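Local coordinates for tyrosinase (Aspergillus oryzae, PDB 6JU8), which probably oxidises L-tyrosine and L-dopa to L-dopaquinone with molecular oxygen at a dinuclear copper centre, at residues A[262-267]-A[336-341]. The protein carries 1 engineered substitution. Residues are numbered along the deposited sequence; the frame is centred on the assembly and turned at random.
With CU (copper (II) ion), chain D.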
loop_
_atom_site.group_PDB
_atom_site.type_symbol
_atom_site.label_atom_id
_atom_site.label_comp_id
_atom_site.label_asym_id
_atom_site.label_seq_id
_atom_site.Cartn_x
_atom_site.Cartn_y
_atom_site.Cartn_z
ATOM N N ASN A 262 -3.704 -9.633 5.864
ATOM C CA ASN A 262 -4.968 -10.317 6.089
ATOM C C ASN A 262 -4.935 -11.741 5.536
ATOM O O ASN A 262 -5.433 -12.681 6.188
ATOM C CB ASN A 262 -6.133 -9.568 5.449
ATOM C CG ASN A 262 -6.523 -8.312 6.190
ATOM O OD1 ASN A 262 -5.968 -8.011 7.247
ATOM N ND2 ASN A 262 -7.475 -7.572 5.639
ATOM N N LEU A 263 -4.307 -11.944 4.377
ATOM C CA LEU A 263 -4.158 -13.301 3.854
ATOM C C LEU A 263 -3.413 -14.186 4.861
ATOM O O LEU A 263 -3.817 -15.323 5.134
ATOM C CB LEU A 263 -3.369 -13.266 2.536
ATOM C CG LEU A 263 -3.119 -14.602 1.846
ATOM C CD1 LEU A 263 -4.423 -15.219 1.339
ATOM C CD2 LEU A 263 -2.158 -14.423 0.667
ATOM N N ALA A 264 -2.305 -13.685 5.410
ATOM C CA ALA A 264 -1.509 -14.447 6.358
ATOM C C ALA A 264 -2.299 -14.759 7.623
ATOM O O ALA A 264 -2.202 -15.860 8.150
ATOM C CB ALA A 264 -0.266 -13.644 6.740
ATOM N N LEU A 265 -3.069 -13.813 8.152
ATOM C CA LEU A 265 -3.871 -14.058 9.348
ATOM C C LEU A 265 -4.807 -15.235 9.128
ATOM O O LEU A 265 -4.965 -16.051 10.045
ATOM C CB LEU A 265 -4.652 -12.812 9.753
ATOM C CG LEU A 265 -3.864 -11.597 10.212
ATOM C CD1 LEU A 265 -4.831 -10.413 10.280
ATOM C CD2 LEU A 265 -3.220 -11.825 11.564
ATOM N N ASN A 266 -5.414 -15.313 7.940
ATOM C CA ASN A 266 -6.394 -16.356 7.682
ATOM C C ASN A 266 -5.792 -17.649 7.180
ATOM O O ASN A 266 -6.413 -18.715 7.364
ATOM C CB ASN A 266 -7.464 -15.796 6.726
ATOM C CG ASN A 266 -8.273 -14.732 7.446
ATOM O OD1 ASN A 266 -9.074 -15.028 8.343
ATOM N ND2 ASN A 266 -8.036 -13.472 7.081
ATOM N N GLU A 267 -4.580 -17.622 6.640
ATOM C CA GLU A 267 -3.843 -18.839 6.289
ATOM C C GLU A 267 -3.062 -19.410 7.475
ATOM O O GLU A 267 -2.720 -20.594 7.435
ATOM C CB GLU A 267 -2.873 -18.579 5.130
ATOM C CG GLU A 267 -3.591 -18.370 3.798
ATOM C CD GLU A 267 -2.745 -18.692 2.591
ATOM O OE1 GLU A 267 -3.309 -18.690 1.481
ATOM O OE2 GLU A 267 -1.532 -18.947 2.724
ATOM N N HIS A 336 2.810 -11.217 15.058
ATOM C CA HIS A 336 3.819 -10.256 14.598
ATOM C C HIS A 336 4.296 -10.594 13.182
ATOM O O HIS A 336 4.381 -9.729 12.305
ATOM C CB HIS A 336 5.027 -10.289 15.530
ATOM C CG HIS A 336 5.017 -9.325 16.672
ATOM N ND1 HIS A 336 5.269 -7.979 16.492
ATOM C CD2 HIS A 336 4.836 -9.489 18.004
ATOM C CE1 HIS A 336 5.253 -7.359 17.655
ATOM N NE2 HIS A 336 4.953 -8.239 18.596
ATOM N N ASN A 337 4.625 -11.875 12.953
ATOM C CA ASN A 337 5.130 -12.269 11.631
ATOM C C ASN A 337 4.080 -12.016 10.556
ATOM O O ASN A 337 4.402 -11.538 9.453
ATOM C CB ASN A 337 5.503 -13.751 11.635
ATOM C CG ASN A 337 6.786 -14.012 12.399
ATOM O OD1 ASN A 337 7.581 -13.111 12.629
ATOM N ND2 ASN A 337 6.957 -15.283 12.759
ATOM N N TRP A 338 2.838 -12.389 10.851
ATOM C CA TRP A 338 1.785 -12.336 9.825
ATOM C C TRP A 338 1.394 -10.905 9.508
ATOM O O TRP A 338 0.992 -10.621 8.387
ATOM C CB TRP A 338 0.562 -13.164 10.262
ATOM C CG TRP A 338 0.918 -14.601 10.510
ATOM C CD1 TRP A 338 1.988 -15.293 10.026
ATOM C CD2 TRP A 338 0.158 -15.499 11.325
ATOM N NE1 TRP A 338 1.942 -16.583 10.511
ATOM C CE2 TRP A 338 0.836 -16.737 11.299
ATOM C CE3 TRP A 338 -1.022 -15.403 12.082
ATOM C CZ2 TRP A 338 0.390 -17.868 11.991
ATOM C CZ3 TRP A 338 -1.451 -16.520 12.759
ATOM C CH2 TRP A 338 -0.764 -17.750 12.714
ATOM N N VAL A 339 1.504 -9.992 10.478
ATOM C CA VAL A 339 1.199 -8.578 10.212
ATOM C C VAL A 339 2.334 -7.925 9.447
ATOM O O VAL A 339 2.094 -7.162 8.507
ATOM C CB VAL A 339 0.967 -7.821 11.530
ATOM C CG1 VAL A 339 0.855 -6.317 11.308
ATOM C CG2 VAL A 339 -0.303 -8.331 12.212
ATOM N N GLY A 340 3.577 -8.180 9.846
ATOM C CA GLY A 340 4.712 -7.434 9.344
ATOM C C GLY A 340 5.248 -7.952 8.022
ATOM O O GLY A 340 5.803 -7.183 7.239
ATOM N N GLY A 341 5.117 -9.265 7.813
ATOM C CA GLY A 341 5.779 -9.926 6.696
ATOM C C GLY A 341 7.097 -10.507 7.192
ATOM O O GLY A 341 7.906 -9.772 7.775
HETATM CU CU CU D . 4.964 -7.921 20.462
HETATM O O HOH W 1 6.964 -7.465 21.439
#
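The helix turn that sets Ala-264 and Leu-265 against Trp-338 is fastened at Asn-262 O, which accepts two bonds from Asn-266. Asn-266 N lies 3.2 Å from Asn-262 O. The side-chain amide folds back to it as well, with Asn-266 ND2 2.9 Å from Asn-262 O. The two donors come from opposite faces of the carbonyl plane, and the side-chain bond is bent, with 138° at the hydrogen.

Between the two helices the contact is apolar, and no hydrogen bond crosses it. Ala-264 CB meets Trp-338 CB at 3.6 Å and lies 3.7 Å from Trp-338 O. The small methyl lets the backbones come close, with the CA atoms of Ala-264 and Trp-338 5.2 Å apart.

With CG of Trp-338 anti to its own carbonyl carbon (chi1 -59°), the ring runs along helix 258-267 and turns one face to Ala-264 O. Ala-264 O is offset toward the rim, 4.0 Å from Trp-338 CD2. Leu-265 CA approaches the ring obliquely near CE3, while Leu-265 CD2 packs on Trp-338 CB at 4.2 Å. A bond from Trp-338 NE1 to Pro-269 O helps fix the ring's rotation, Trp-270 stacks edge-to-face with it, and Leu-283 touches both Leu-265 and Trp-338.

His-336 points from the roughly opposite side of helix 328-340. His-336 NE2 binds the copper ion at 1.9 Å, His-332 and His-376 complete the protein ligands, and Met-360 O holds His-336 ND1. One helix thus packs on helix 258-267 through Trp-338 and carries two ligands of a three-histidine copper site, characteristic of the type 3 dicopper centre in the tyrosinase central domain.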